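Local coordinates for lipoprotein (Clostridium difficile, PDB 4OTE) that probably binds methionine or a related ligand as the extracellular, lipid-anchored receptor of an NlpA-family uptake system, at residues Ile106-Asn111 against Ile149-Leu154; Ser114-Leu119 against Asp134-Pro139; Tyr92-Val97 against Asn186-Ala191; Leu127-Lys132 against Asp141-Pro146. One frame throughout, in Å; residues are numbered along the deposited sequence. Where two conformers were deposited one is given.

How the contacts relate
All four contacts belong to the lobe built on the five-stranded sheet 150-154, 105-109, 168-171, 88-90, 187-190. Contact 1 is backbone pairing at one edge of that sheet; contact 3 lies at the opposite edge and joins its segments through one water and side-chain packing. Contacts 1, 2 and 4 are partly buried, while contact 3 is at the surface. Contacts 2 and 4 lie between strands 105-109 and 150-154 in the chain. Contact 2 rests a loop on helix 112-124 with a single direct hydrogen bond, whereas contact 4 ties two pieces of the connecting loop together with three. F151 joins contacts 1, 2 and 4, packing on L119, L128 and I142; contact 3 barely reaches contact 4, through V97 and L127.

Contact 1: residues Ile106-Asn111 against Ile149-Leu154; sequences IAISNN and IQFKEL
I106 and I108 each give an N-H to and take one from strand 150-154, in a ladder of four backbone bonds: I106 N to Q150 O, K152 N to I106 O, I108 N to K152 O and L154 N to I108 O, all 2.9 Å long and nearly straight. A fifth bond runs on past the strand end, where N110 N reaches L154 O at 2.8 Å but more bent, at 144°. Just beyond, S109 OG takes the N-H of N111 in an ST turn, and N111 OD1 caps S114 N at the start of helix 112-124.

Packing is shared between the two faces. On the helix side, the I108 side chain lies alongside F151, its CD1 3.6 Å from F151 CD1. I149 CG2 sits over one face of the same ring, displaced toward its rim, and also meets I106 CD1 at 3.7 Å. L119 and L122 of the helix add to this layer. On the other face A107 CB approaches L154 CD1 at 4.2 Å, while the extended K152 chain leads away.

Two parallel neighbouring strands, joined in sequence through helix 112-124, which packs on the I108 and F151 face, make a beta-alpha-beta crossover, as in the alpha/beta lobes of periplasmic binding proteins.

Contact 2: residues Ser114-Leu119 against Asp134-Pro139; sequences SCSKNL and DGLVSP. With ACT (acetate ion), chain S.
S116 and V137 hold a loop against helix 112-124, part of the long connection of a beta-alpha-beta crossover. The serine OG lies anti to its own backbone N (chi1 175°), which swings it outward from the helix to accept V137 N at 3.0 Å. At 172° the bond is almost linear, and it is the one direct hydrogen bond between residues 114-119 and 134-139. L136 CD2 comes up on S116 CB at 3.7 Å, and V137 CG2 approaches the serine oxygen, so that the buried hydroxyl is flanked by methyl groups.

One turn further along, L119 faces the same loop. Its CG stands beside the backbone N (chi1 -68°), and the nearly extended chain beyond it sends CD1 across the S138-P139 peptide, 3.4 Å from S138 C. C115 brings SG to the proline ring. P139 also packs on F151 and E153 of strand 150-154, joining helix, loop and sheet.

K117 points away from the loop, and its ammonium has a cation-pi contact with Y197. NZ also makes a weak hydrogen bond to an acetate, probably from the crystallisation liquor, with K117 NZ 3.5 Å from acetate OXT.

Contact 3: residues Tyr92-Val97 against Asn186-Ala191; sequences YKIKSV and NGIYTA
I188 packs against the loop that leaves strand 88-90, at an edge of the mixed five-stranded sheet of this alpha/beta binding-protein lobe. Its two branches do different work. CG2 lies 3.4 Å from I94 O and equally close to K95 O, against the loop backbone, while CD1 reaches the side chains, meeting I94 CD1 and V97 CG1, each at 3.9 Å. The split follows from chi1 of 67°, which sets CG1 between the backbone N and the carbonyl carbon and leaves CG2 beside the N. Both I94 and V97 cross the isoleucine obliquely. V97 CG1 also approaches Y189 CB, extending the apolar patch along strand 187-190.

At the other end of the contact, Y92 meets N186. The amide comes to the ring at its edge, with N186 ND2 3.4 Å from Y92 CD1, and the two planes stand 78° apart. This is a packing contact: the polar anchor of N186 ND2 is S91 O, one residue before the loop segment. S91 OG in turn takes the N-H groups of K93 and I94 and so steadies the turn, and E99 OE1 receives K95 N.

Behind these, backbone bonds from I188 and Y189 to L89 fix strand 187-190 to strand 88-90, and the Y189 side chain reaches Y121 and S124 of helix 112-124. No direct hydrogen bond joins residues 92-97 to 186-191; instead one water accepts from V97 N at 2.8 Å and donates to I188 O at 2.7 Å.

Contact 4: residues Leu127-Lys132 against Asp141-Pro146; sequences LLTLPK and DIIENP
T129 supplies three polar groups to segment 141-146. Its carbonyl O accepts I143 N at 2.8 Å, its OG1 accepts E144 N, also at 2.8 Å, and its own N-H goes to E144 O at 3.0 Å. The OG1 bond is the most bent of the three, at 142°. With chi1 at 63°, OG1 stands between the backbone N and the carbonyl carbon, on the side where E144 N arrives. CB and CG of E144 then pass close to the same oxygen, E144 CB at 3.1 Å from T129 OG1, so the threonine hydroxyl is closely hemmed in. The two segments run in roughly opposite directions and pair locally, without forming a regular strand on either side.

Apolar side chains flank the bonds. L128 CD2 meets I142 CD1 at 3.8 Å, the two side chains crossing at about a right angle, and L130 CD2 rests on I142 CG1. I143 reaches the other way, its CD1 lying over the L130-P131 peptide, 3.7 Å from P131 N. At the far end P146 CD abuts L127 O. The amide of N145 bonds beyond the segment, ND2 to I149 O, and the D141 carboxylate takes S138 N.

In sequence both segments fall between helix 112-124 and strand 150-154, and in space they pack against both. E123 and R120 of the helix bond to L130 N and P131 O, L130 packs on L119, and L128 and I142 both press on F151 of the strand.

Contact 1: residues Ile106-Asn111 against Ile149-Leu154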
loop_
_atom_site.group_PDB
_atom_site.type_symbol
_atom_site.label_atom_id
_atom_site.label_comp_id
_atom_site.label_asym_id
_atom_site.label_seq_id
_atom_site.Cartn_x
_atom_site.Cartn_y
_atom_site.Cartn_z
ATOM N N ILE A 106 15.326 -10.045 8.762
ATOM C CA ILE A 106 14.158 -9.567 8.025
ATOM C C ILE A 106 14.228 -8.045 7.891
ATOM O O ILE A 106 14.344 -7.333 8.891
ATOM C CB ILE A 106 12.833 -9.984 8.706
ATOM C CG1 ILE A 106 12.709 -11.513 8.724
ATOM C CG2 ILE A 106 11.634 -9.377 7.978
ATOM C CD1 ILE A 106 11.462 -12.033 9.409
ATOM N N ALA A 107 14.170 -7.555 6.654
ATOM C CA ALA A 107 14.108 -6.116 6.389
ATOM C C ALA A 107 12.673 -5.621 6.542
ATOM O O ALA A 107 11.742 -6.230 6.014
ATOM C CB ALA A 107 14.630 -5.800 4.997
ATOM N N ILE A 108 12.513 -4.516 7.269
ATOM C CA ILE A 108 11.205 -3.924 7.554
ATOM C C ILE A 108 11.275 -2.400 7.402
ATOM O O ILE A 108 12.332 -1.799 7.601
ATOM C CB ILE A 108 10.744 -4.287 8.987
ATOM C CG1 ILE A 108 10.608 -5.803 9.139
ATOM C CG2 ILE A 108 9.413 -3.639 9.334
ATOM C CD1 ILE A 108 9.755 -6.218 10.319
ATOM N N SER A 109 10.147 -1.784 7.057
ATOM C CA SER A 109 10.052 -0.335 6.937
ATOM C C SER A 109 10.238 0.349 8.291
ATOM O O SER A 109 9.770 -0.146 9.315
ATOM C CB SER A 109 8.695 0.061 6.350
ATOM O OG SER A 109 8.525 1.468 6.359
ATOM N N ASN A 110 10.913 1.495 8.281
ATOM C CA ASN A 110 11.069 2.313 9.485
ATOM C C ASN A 110 9.823 3.140 9.838
ATOM O O ASN A 110 9.837 3.892 10.810
ATOM C CB ASN A 110 12.310 3.217 9.379
ATOM C CG ASN A 110 12.303 4.101 8.141
ATOM O OD1 ASN A 110 11.254 4.371 7.555
ATOM N ND2 ASN A 110 13.484 4.552 7.733
ATOM N N ASN A 111 8.758 3.010 9.046
ATOM C CA ASN A 111 7.449 3.561 9.397
ATOM C C ASN A 111 6.879 2.820 10.615
ATOM O O ASN A 111 6.656 1.614 10.545
ATOM C CB ASN A 111 6.493 3.444 8.205
ATOM C CG ASN A 111 5.104 3.988 8.505
ATOM O OD1 ASN A 111 4.264 3.294 9.075
ATOM N ND2 ASN A 111 4.850 5.228 8.100
ATOM N N ILE A 149 15.631 -14.004 15.174
ATOM C CA ILE A 149 15.466 -13.183 13.981
ATOM C C ILE A 149 15.877 -11.747 14.277
ATOM O O ILE A 149 15.393 -11.143 15.234
ATOM C CB ILE A 149 14.000 -13.190 13.487
ATOM C CG1 ILE A 149 13.543 -14.617 13.156
ATOM C CG2 ILE A 149 13.831 -12.276 12.275
ATOM C CD1 ILE A 149 14.358 -15.308 12.081
ATOM N N GLN A 150 16.767 -11.207 13.448
ATOM C CA GLN A 150 17.198 -9.817 13.564
ATOM C C GLN A 150 16.425 -8.984 12.549
ATOM O O GLN A 150 16.093 -9.468 11.466
ATOM C CB GLN A 150 18.703 -9.685 13.316
ATOM C CG GLN A 150 19.539 -10.798 13.932
ATOM C CD GLN A 150 21.028 -10.507 13.904
ATOM O OE1 GLN A 150 21.456 -9.377 14.130
ATOM N NE2 GLN A 150 21.826 -11.536 13.636
ATOM N N PHE A 151 16.143 -7.733 12.903
ATOM C CA PHE A 151 15.336 -6.858 12.063
ATOM C C PHE A 151 16.134 -5.656 11.578
ATOM O O PHE A 151 16.759 -4.954 12.372
ATOM C CB PHE A 151 14.094 -6.409 12.827
ATOM C CG PHE A 151 13.176 -7.540 13.177
ATOM C CD1 PHE A 151 12.155 -7.906 12.319
ATOM C CD2 PHE A 151 13.354 -8.261 14.350
ATOM C CE1 PHE A 151 11.312 -8.958 12.627
ATOM C CE2 PHE A 151 12.515 -9.316 14.667
ATOM C CZ PHE A 151 11.491 -9.665 13.803
ATOM N N LYS A 152 16.111 -5.434 10.268
ATOM C CA LYS A 152 16.822 -4.325 9.648
ATOM C C LYS A 152 15.808 -3.259 9.249
ATOM O O LYS A 152 15.059 -3.436 8.288
ATOM C CB LYS A 152 17.596 -4.830 8.430
ATOM C CG LYS A 152 18.573 -3.834 7.838
ATOM C CD LYS A 152 19.460 -4.510 6.804
ATOM C CE LYS A 152 20.507 -3.560 6.250
ATOM N NZ LYS A 152 21.388 -4.244 5.266
ATOM N N GLU A 153 15.770 -2.165 10.009
ATOM C CA GLU A 153 14.812 -1.082 9.766
ATOM C C GLU A 153 15.361 -0.121 8.714
ATOM O O GLU A 153 16.409 0.489 8.916
ATOM C CB GLU A 153 14.485 -0.344 11.070
ATOM C CG GLU A 153 13.640 -1.172 12.035
ATOM C CD GLU A 153 13.591 -0.606 13.446
ATOM O OE1 GLU A 153 14.614 -0.071 13.926
ATOM O OE2 GLU A 153 12.525 -0.714 14.090
ATOM N N LEU A 154 14.648 -0.001 7.594
ATOM C CA LEU A 154 15.106 0.779 6.442
ATOM C C LEU A 154 14.029 1.725 5.927
ATOM O O LEU A 154 12.846 1.568 6.239
ATOM C CB LEU A 154 15.504 -0.161 5.301
ATOM C CG LEU A 154 16.682 -1.104 5.556
ATOM C CD1 LEU A 154 16.753 -2.176 4.475
ATOM C CD2 LEU A 154 17.985 -0.320 5.630
#

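Contact 2: residues Ser114-Leu119 against Asp134-Pro139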
loop_
_atom_site.group_PDB
_atom_site.type_symbol
_atom_site.label_atom_id
_atom_site.label_comp_id
_atom_site.label_asym_id
_atom_site.label_seq_id
_atom_site.Cartn_x
_atom_site.Cartn_y
_atom_site.Cartn_z
ATOM N N SER A 114 3.732 0.538 9.901
ATOM C CA SER A 114 4.092 -0.603 9.048
ATOM C C SER A 114 4.952 -1.616 9.801
ATOM O O SER A 114 4.721 -2.822 9.715
ATOM C CB SER A 114 4.847 -0.136 7.800
ATOM O OG SER A 114 4.116 0.853 7.091
ATOM N N CYS A 115 5.948 -1.111 10.525
ATOM C CA CYS A 115 6.825 -1.940 11.348
ATOM C C CYS A 115 6.017 -2.752 12.359
ATOM O O CYS A 115 6.129 -3.978 12.417
ATOM C CB CYS A 115 7.832 -1.058 12.083
ATOM S SG CYS A 115 8.953 -1.943 13.188
ATOM N N SER A 116 5.202 -2.054 13.144
ATOM C CA SER A 116 4.334 -2.682 14.137
ATOM C C SER A 116 3.426 -3.748 13.512
ATOM O O SER A 116 3.279 -4.854 14.043
ATOM C CB SER A 116 3.485 -1.607 14.824
ATOM O OG SER A 116 2.544 -2.179 15.710
ATOM N N LYS A 117 2.824 -3.405 12.380
ATOM C CA LYS A 117 1.916 -4.307 11.681
ATOM C C LYS A 117 2.644 -5.546 11.145
ATOM O O LYS A 117 2.127 -6.663 11.221
ATOM C CB LYS A 117 1.233 -3.552 10.547
ATOM C CG LYS A 117 0.132 -4.324 9.851
ATOM C CD LYS A 117 -0.848 -3.396 9.148
ATOM C CE LYS A 117 -0.155 -2.430 8.200
ATOM N NZ LYS A 117 -1.128 -1.493 7.589
ATOM N N ASN A 118 3.845 -5.339 10.613
ATOM C CA ASN A 118 4.682 -6.441 10.142
ATOM C C ASN A 118 5.093 -7.401 11.257
ATOM O O ASN A 118 5.114 -8.619 11.052
ATOM C CB ASN A 118 5.930 -5.903 9.431
ATOM C CG ASN A 118 5.630 -5.371 8.040
ATOM O OD1 ASN A 118 4.570 -5.635 7.468
ATOM N ND2 ASN A 118 6.574 -4.631 7.482
ATOM N N LEU A 119 5.421 -6.857 12.428
ATOM C CA LEU A 119 5.797 -7.685 13.574
ATOM C C LEU A 119 4.622 -8.531 14.047
ATOM O O LEU A 119 4.807 -9.686 14.431
ATOM C CB LEU A 119 6.327 -6.828 14.724
ATOM C CG LEU A 119 7.671 -6.133 14.477
ATOM C CD1 LEU A 119 7.958 -5.142 15.596
ATOM C CD2 LEU A 119 8.806 -7.138 14.344
ATOM N N ASP A 134 -3.334 -3.211 21.607
ATOM C CA ASP A 134 -3.400 -2.749 20.216
ATOM C C ASP A 134 -2.487 -1.544 19.934
ATOM O O ASP A 134 -2.625 -0.888 18.900
ATOM C CB ASP A 134 -4.853 -2.428 19.831
ATOM C CG ASP A 134 -5.465 -1.321 20.685
ATOM O OD1 ASP A 134 -5.039 -1.141 21.847
ATOM O OD2 ASP A 134 -6.385 -0.635 20.191
ATOM N N GLY A 135 -1.552 -1.263 20.842
ATOM C CA GLY A 135 -0.598 -0.169 20.667
ATOM C C GLY A 135 0.536 -0.574 19.744
ATOM O O GLY A 135 0.754 -1.761 19.504
ATOM N N LEU A 136 1.264 0.415 19.229
ATOM C CA LEU A 136 2.366 0.161 18.301
ATOM C C LEU A 136 3.503 -0.605 18.971
ATOM O O LEU A 136 3.928 -0.261 20.077
ATOM C CB LEU A 136 2.909 1.472 17.720
ATOM C CG LEU A 136 1.979 2.260 16.793
ATOM C CD1 LEU A 136 2.656 3.547 16.350
ATOM C CD2 LEU A 136 1.566 1.432 15.586
ATOM N N VAL A 137 3.983 -1.647 18.292
ATOM C CA VAL A 137 5.108 -2.442 18.778
ATOM C C VAL A 137 6.331 -2.247 17.889
ATOM O O VAL A 137 6.210 -1.916 16.708
ATOM C CB VAL A 137 4.762 -3.947 18.875
ATOM C CG1 VAL A 137 3.664 -4.171 19.905
ATOM C CG2 VAL A 137 4.359 -4.527 17.523
ATOM N N SER A 138 7.504 -2.453 18.479
ATOM C CA SER A 138 8.777 -2.367 17.771
ATOM C C SER A 138 9.618 -3.600 18.130
ATOM O O SER A 138 9.256 -4.343 19.046
ATOM C CB SER A 138 9.503 -1.079 18.170
ATOM O OG SER A 138 9.986 -1.149 19.504
ATOM N N PRO A 139 10.735 -3.829 17.410
ATOM C CA PRO A 139 11.611 -4.971 17.724
ATOM C C PRO A 139 12.117 -5.009 19.179
ATOM O O PRO A 139 12.462 -6.080 19.682
ATOM C CB PRO A 139 12.783 -4.790 16.753
ATOM C CG PRO A 139 12.215 -4.025 15.610
ATOM C CD PRO A 139 11.184 -3.111 16.201
HETATM C C ACT S . -0.194 -2.011 4.164
HETATM O O ACT S . 0.609 -2.699 3.494
HETATM O OXT ACT S . -0.033 -0.790 4.377
HETATM C CH3 ACT S . -1.399 -2.684 4.727
#

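Contact 3: residues Tyr92-Val97 against Asn186-Ala191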
loop_
_atom_site.group_PDB
_atom_site.type_symbol
_atom_site.label_atom_id
_atom_site.label_comp_id
_atom_site.label_asym_id
_atom_site.label_seq_id
_atom_site.Cartn_x
_atom_site.Cartn_y
_atom_site.Cartn_z
ATOM N N TYR A 92 14.882 -14.162 -1.518
ATOM C CA TYR A 92 15.707 -14.816 -2.538
ATOM C C TYR A 92 16.419 -16.058 -1.985
ATOM O O TYR A 92 17.096 -16.764 -2.731
ATOM C CB TYR A 92 16.780 -13.859 -3.080
ATOM C CG TYR A 92 16.299 -12.715 -3.948
ATOM C CD1 TYR A 92 15.095 -12.782 -4.650
ATOM C CD2 TYR A 92 17.083 -11.570 -4.102
ATOM C CE1 TYR A 92 14.675 -11.734 -5.450
ATOM C CE2 TYR A 92 16.669 -10.519 -4.903
ATOM C CZ TYR A 92 15.467 -10.607 -5.574
ATOM O OH TYR A 92 15.051 -9.567 -6.371
ATOM N N LYS A 93 16.261 -16.324 -0.690
ATOM C CA LYS A 93 17.076 -17.330 -0.008
ATOM C C LYS A 93 16.290 -18.519 0.557
ATOM O O LYS A 93 16.846 -19.603 0.700
ATOM C CB LYS A 93 17.897 -16.647 1.087
ATOM C CG LYS A 93 18.790 -15.545 0.536
ATOM C CD LYS A 93 19.642 -14.891 1.604
ATOM C CE LYS A 93 20.440 -13.736 1.020
ATOM N NZ LYS A 93 21.279 -13.063 2.051
ATOM N N ILE A 94 15.010 -18.318 0.876
ATOM C CA ILE A 94 14.142 -19.404 1.345
ATOM C C ILE A 94 12.785 -19.366 0.646
ATOM O O ILE A 94 12.369 -18.324 0.141
ATOM C CB ILE A 94 13.932 -19.347 2.873
ATOM C CG1 ILE A 94 13.320 -18.006 3.295
ATOM C CG2 ILE A 94 15.255 -19.574 3.596
ATOM C CD1 ILE A 94 12.950 -17.934 4.761
ATOM N N LYS A 95 12.102 -20.508 0.629
ATOM C CA LYS A 95 10.796 -20.628 -0.024
ATOM C C LYS A 95 9.629 -20.724 0.964
ATOM O O LYS A 95 8.479 -20.543 0.576
ATOM C CB LYS A 95 10.777 -21.843 -0.956
ATOM C CG LYS A 95 11.815 -21.791 -2.070
ATOM C CD LYS A 95 11.270 -22.339 -3.385
ATOM C CE LYS A 95 10.451 -21.288 -4.122
ATOM N NZ LYS A 95 9.762 -21.832 -5.325
ATOM N N SER A 96 9.922 -21.018 2.227
ATOM C CA SER A 96 8.894 -21.121 3.259
ATOM C C SER A 96 9.355 -20.412 4.523
ATOM O O SER A 96 10.550 -20.383 4.818
ATOM C CB SER A 96 8.610 -22.594 3.570
ATOM O OG SER A 96 7.668 -22.742 4.623
ATOM N N VAL A 97 8.404 -19.852 5.272
ATOM C CA VAL A 97 8.708 -19.255 6.578
ATOM C C VAL A 97 9.172 -20.311 7.583
ATOM O O VAL A 97 9.799 -19.976 8.583
ATOM C CB VAL A 97 7.514 -18.472 7.183
ATOM C CG1 VAL A 97 7.066 -17.364 6.247
ATOM C CG2 VAL A 97 6.353 -19.400 7.525
ATOM N N ASN A 186 8.795 -15.510 -5.645
ATOM C CA ASN A 186 9.627 -15.160 -4.487
ATOM C C ASN A 186 8.901 -14.758 -3.200
ATOM O O ASN A 186 9.545 -14.426 -2.206
ATOM C CB ASN A 186 10.602 -14.053 -4.899
ATOM C CG ASN A 186 11.747 -14.584 -5.730
ATOM O OD1 ASN A 186 11.752 -14.464 -6.954
ATOM N ND2 ASN A 186 12.707 -15.216 -5.069
ATOM N N GLY A 187 7.573 -14.792 -3.211
ATOM C CA GLY A 187 6.792 -14.498 -2.017
ATOM C C GLY A 187 6.665 -15.743 -1.164
ATOM O O GLY A 187 6.410 -16.825 -1.684
ATOM N N ILE A 188 6.858 -15.598 0.145
ATOM C CA ILE A 188 6.741 -16.729 1.072
ATOM C C ILE A 188 5.591 -16.569 2.074
ATOM O O ILE A 188 5.275 -17.490 2.813
ATOM C CB ILE A 188 8.069 -16.988 1.825
ATOM C CG1 ILE A 188 8.414 -15.843 2.780
ATOM C CG2 ILE A 188 9.207 -17.199 0.833
ATOM C CD1 ILE A 188 9.644 -16.115 3.624
ATOM N N TYR A 189 4.968 -15.398 2.095
ATOM C CA TYR A 189 3.849 -15.138 2.987
ATOM C C TYR A 189 3.107 -13.908 2.499
ATOM O O TYR A 189 3.726 -12.902 2.146
ATOM C CB TYR A 189 4.334 -14.924 4.427
ATOM C CG TYR A 189 3.283 -14.342 5.347
ATOM C CD1 TYR A 189 2.313 -15.153 5.930
ATOM C CD2 TYR A 189 3.253 -12.979 5.624
ATOM C CE1 TYR A 189 1.348 -14.624 6.770
ATOM C CE2 TYR A 189 2.288 -12.440 6.457
ATOM C CZ TYR A 189 1.341 -13.266 7.032
ATOM O OH TYR A 189 0.384 -12.725 7.860
ATOM N N THR A 190 1.782 -14.009 2.464
ATOM C CA THR A 190 0.918 -12.885 2.147
ATOM C C THR A 190 0.045 -12.610 3.360
ATOM O O THR A 190 -0.470 -13.544 3.980
ATOM C CB THR A 190 0.029 -13.196 0.931
ATOM O OG1 THR A 190 0.845 -13.667 -0.147
ATOM C CG2 THR A 190 -0.734 -11.955 0.477
ATOM N N ALA A 191 -0.115 -11.335 3.699
ATOM C CA ALA A 191 -0.888 -10.943 4.879
ATOM C C ALA A 191 -2.380 -11.176 4.657
ATOM O O ALA A 191 -2.841 -11.205 3.515
ATOM C CB ALA A 191 -0.625 -9.485 5.227
HETATM O O HOH W 1 5.913 -19.840 3.923
#

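Contact 4: residues Leu127-Lys132 against Asp141-Pro146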
loop_
_atom_site.group_PDB
_atom_site.type_symbol
_atom_site.label_atom_id
_atom_site.label_comp_id
_atom_site.label_asym_id
_atom_site.label_seq_id
_atom_site.Cartn_x
_atom_site.Cartn_y
_atom_site.Cartn_z
ATOM N N LEU A 127 6.196 -16.982 14.727
ATOM C CA LEU A 127 7.638 -16.699 14.694
ATOM C C LEU A 127 8.148 -15.931 15.913
ATOM O O LEU A 127 9.336 -15.985 16.216
ATOM C CB LEU A 127 8.019 -15.955 13.408
ATOM C CG LEU A 127 8.802 -16.783 12.382
ATOM C CD1 LEU A 127 8.150 -16.715 11.012
ATOM C CD2 LEU A 127 10.254 -16.329 12.319
ATOM N N LEU A 128 7.260 -15.217 16.601
ATOM C CA LEU A 128 7.627 -14.477 17.811
ATOM C C LEU A 128 6.388 -14.106 18.628
ATOM O O LEU A 128 5.265 -14.326 18.187
ATOM C CB LEU A 128 8.440 -13.224 17.449
ATOM C CG LEU A 128 7.926 -12.326 16.316
ATOM C CD1 LEU A 128 6.679 -11.559 16.731
ATOM C CD2 LEU A 128 9.011 -11.356 15.867
ATOM N N THR A 129 6.598 -13.560 19.824
ATOM C CA THR A 129 5.492 -13.110 20.670
ATOM C C THR A 129 5.689 -11.658 21.096
ATOM O O THR A 129 6.816 -11.212 21.323
ATOM C CB THR A 129 5.329 -13.994 21.926
ATOM O OG1 THR A 129 6.504 -13.908 22.740
ATOM C CG2 THR A 129 5.080 -15.443 21.536
ATOM N N LEU A 130 4.577 -10.933 21.204
ATOM C CA LEU A 130 4.579 -9.513 21.556
ATOM C C LEU A 130 3.654 -9.275 22.749
ATOM O O LEU A 130 2.846 -10.143 23.084
ATOM C CB LEU A 130 4.104 -8.689 20.358
ATOM C CG LEU A 130 5.012 -8.716 19.123
ATOM C CD1 LEU A 130 4.227 -8.398 17.858
ATOM C CD2 LEU A 130 6.179 -7.755 19.299
ATOM N N PRO A 131 3.771 -8.105 23.406
ATOM C CA PRO A 131 2.833 -7.786 24.487
ATOM C C PRO A 131 1.401 -7.598 23.982
ATOM O O PRO A 131 1.197 -7.181 22.841
ATOM C CB PRO A 131 3.386 -6.476 25.067
ATOM C CG PRO A 131 4.265 -5.913 24.005
ATOM C CD PRO A 131 4.849 -7.105 23.312
ATOM N N LYS A 132 0.427 -7.908 24.835
ATOM C CA LYS A 132 -0.989 -7.817 24.469
ATOM C C LYS A 132 -1.450 -6.363 24.366
ATOM O O LYS A 132 -0.836 -5.464 24.945
ATOM C CB LYS A 132 -1.864 -8.570 25.483
ATOM C CG LYS A 132 -1.953 -10.072 25.251
ATOM C CD LYS A 132 -0.600 -10.757 25.369
ATOM C CE LYS A 132 -0.730 -12.272 25.328
ATOM N NZ LYS A 132 -1.044 -12.846 26.666
ATOM N N ASP A 141 10.233 -4.617 21.662
ATOM C CA ASP A 141 9.125 -5.162 22.454
ATOM C C ASP A 141 8.905 -6.666 22.266
ATOM O O ASP A 141 7.949 -7.222 22.804
ATOM C CB ASP A 141 7.834 -4.417 22.108
ATOM C CG ASP A 141 7.994 -2.911 22.181
ATOM O OD1 ASP A 141 8.609 -2.429 23.157
ATOM O OD2 ASP A 141 7.512 -2.213 21.262
ATOM N N ILE A 142 9.780 -7.325 21.510
ATOM C CA ILE A 142 9.645 -8.760 21.266
ATOM C C ILE A 142 9.917 -9.539 22.549
ATOM O O ILE A 142 11.008 -9.454 23.114
ATOM C CB ILE A 142 10.594 -9.238 20.145
ATOM C CG1 ILE A 142 10.147 -8.656 18.796
ATOM C CG2 ILE A 142 10.629 -10.762 20.077
ATOM C CD1 ILE A 142 11.175 -8.782 17.694
ATOM N N ILE A 143 8.920 -10.295 23.003
ATOM C CA ILE A 143 9.052 -11.100 24.217
ATOM C C ILE A 143 9.838 -12.372 23.900
ATOM O O ILE A 143 10.963 -12.534 24.368
ATOM C CB ILE A 143 7.675 -11.425 24.839
ATOM C CG1 ILE A 143 6.982 -10.127 25.271
ATOM C CG2 ILE A 143 7.824 -12.365 26.032
ATOM C CD1 ILE A 143 5.557 -10.306 25.749
ATOM N N GLU A 144 9.253 -13.263 23.102
ATOM C CA GLU A 144 9.938 -14.484 22.679
ATOM C C GLU A 144 10.325 -14.411 21.205
ATOM O O GLU A 144 9.574 -13.893 20.379
ATOM C CB GLU A 144 9.070 -15.715 22.933
ATOM C CG GLU A 144 8.651 -15.874 24.386
ATOM C CD GLU A 144 8.015 -17.221 24.671
ATOM O OE1 GLU A 144 7.269 -17.728 23.807
ATOM O OE2 GLU A 144 8.259 -17.769 25.768
ATOM N N ASN A 145 11.506 -14.940 20.895
ATOM C CA ASN A 145 12.062 -14.905 19.548
ATOM C C ASN A 145 12.862 -16.193 19.305
ATOM O O ASN A 145 14.086 -16.152 19.181
ATOM C CB ASN A 145 12.946 -13.661 19.383
ATOM C CG ASN A 145 13.382 -13.423 17.945
ATOM O OD1 ASN A 145 13.145 -14.247 17.058
ATOM N ND2 ASN A 145 14.035 -12.292 17.712
ATOM N N PRO A 146 12.163 -17.342 19.234
ATOM C CA PRO A 146 12.816 -18.656 19.180
ATOM C C PRO A 146 13.989 -18.740 18.207
ATOM O O PRO A 146 15.060 -19.218 18.576
ATOM C CB PRO A 146 11.688 -19.603 18.730
ATOM C CG PRO A 146 10.561 -18.728 18.291
ATOM C CD PRO A 146 10.704 -17.464 19.080
#